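Local coordinates for protein mRNA interferase (Mycobacterium tuberculosis, PDB 6L2A) that probably cleaves RNA as the toxin component of a type II toxin-antitoxin system of the PemK/MazF family, at residues Val33-Asp36 with Arg37-Ala40. The protein carries 6 engineered substitutions. Sequence-based numbering, arbitrary orientation.
Sequences VSND and RANA
The amide nitrogen of Asn39 is gripped twice: ND2 gives one hydrogen to Ser34 O at 3.0 Å and the other to OD1 of Asp36 at 2.9 Å. Both bonds brace the N-terminal turn of helix 36-45, which follows strand 28-32 in this MazF-type, SH3-like fold, with Asn35 as its N-cap. The two grips differ in quality. Asp36 OD1 sits nearly in the amide plane of Asn39 and accepts through its anti lone pair, with the carboxylate turned 62° from the amide; the bond to Ser34 O is more bent, its donor standing well above the carbonyl plane. The other end of the same amide is used too, since Ser34 OG donates to Asn39 OD1 over 2.7 Å, on a lone pair in the carbonyl plane. With three bonds on it, the buried amide can hardly rotate. Asn39 CG lies anti to its own carbonyl carbon (chi1 -62°), which swings the amide back over the loop. Two of these partners are themselves held: Ser34 OG also bonds Thr51 N on strand 49-56, and Asp36 OD1 takes a further hydrogen from Arg8 N, so loop, helix start and sheet are tied together. On the capping side, Asn35 ND2 donates to His117 O of the second subunit, bringing the cap to the dimer interface. Backbone bonds from Asn39 N to Asn35 O and from Ala40 N to Asp36 O open the helical ladder. Asn35 keeps its CG between backbone N and carbonyl carbon (chi1 73°), a torsion that curls OD1 back to accept from Ala38 N at 2.9 Å.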
# COMPACT_ATOMS: atom_id res chain seq x y z
N VAL A 33 -0.08 -3.91 8.20
CA VAL A 33 0.51 -4.89 7.29
C VAL A 33 1.96 -4.58 6.97
O VAL A 33 2.64 -5.37 6.30
CB VAL A 33 -0.32 -5.02 6.00
CG1 VAL A 33 -1.71 -5.54 6.31
CG2 VAL A 33 -0.39 -3.68 5.27
N SER A 34 2.47 -3.44 7.43
CA SER A 34 3.90 -3.21 7.33
C SER A 34 4.64 -4.20 8.24
O SER A 34 4.12 -4.62 9.28
CB SER A 34 4.26 -1.77 7.71
OG SER A 34 3.57 -1.34 8.86
N ASN A 35 5.84 -4.60 7.82
CA ASN A 35 6.59 -5.60 8.57
C ASN A 35 6.99 -5.05 9.94
O ASN A 35 7.06 -3.83 10.16
CB ASN A 35 7.83 -6.05 7.79
CG ASN A 35 8.92 -5.00 7.75
OD1 ASN A 35 9.70 -4.87 8.69
ND2 ASN A 35 8.99 -4.26 6.66
N ASP A 36 7.26 -5.97 10.87
CA ASP A 36 7.48 -5.57 12.26
C ASP A 36 8.85 -4.96 12.50
O ASP A 36 9.04 -4.32 13.54
CB ASP A 36 7.26 -6.77 13.19
CG ASP A 36 5.80 -6.95 13.56
OD1 ASP A 36 5.02 -6.00 13.38
OD2 ASP A 36 5.44 -8.05 14.04
N ARG A 37 9.82 -5.14 11.60
CA ARG A 37 11.06 -4.39 11.73
C ARG A 37 10.82 -2.91 11.47
O ARG A 37 11.33 -2.05 12.20
CB ARG A 37 12.13 -4.94 10.78
CG ARG A 37 12.43 -6.42 10.97
CD ARG A 37 13.57 -6.89 10.07
NE ARG A 37 14.88 -6.43 10.53
CZ ARG A 37 15.65 -7.10 11.37
NH1 ARG A 37 16.83 -6.60 11.74
NH2 ARG A 37 15.26 -8.26 11.86
N ALA A 38 10.04 -2.59 10.43
CA ALA A 38 9.65 -1.21 10.18
C ALA A 38 8.77 -0.67 11.30
O ALA A 38 8.88 0.50 11.68
CB ALA A 38 8.94 -1.10 8.84
N ASN A 39 7.88 -1.51 11.83
CA ASN A 39 7.04 -1.08 12.95
C ASN A 39 7.87 -0.82 14.20
O ASN A 39 7.65 0.18 14.89
CB ASN A 39 5.96 -2.13 13.23
CG ASN A 39 5.03 -2.36 12.06
OD1 ASN A 39 4.87 -1.50 11.20
ND2 ASN A 39 4.40 -3.53 12.03
N ALA A 40 8.82 -1.70 14.50
CA ALA A 40 9.68 -1.51 15.67
C ALA A 40 10.51 -0.24 15.55
O ALA A 40 10.82 0.40 16.56
CB ALA A 40 10.59 -2.72 15.86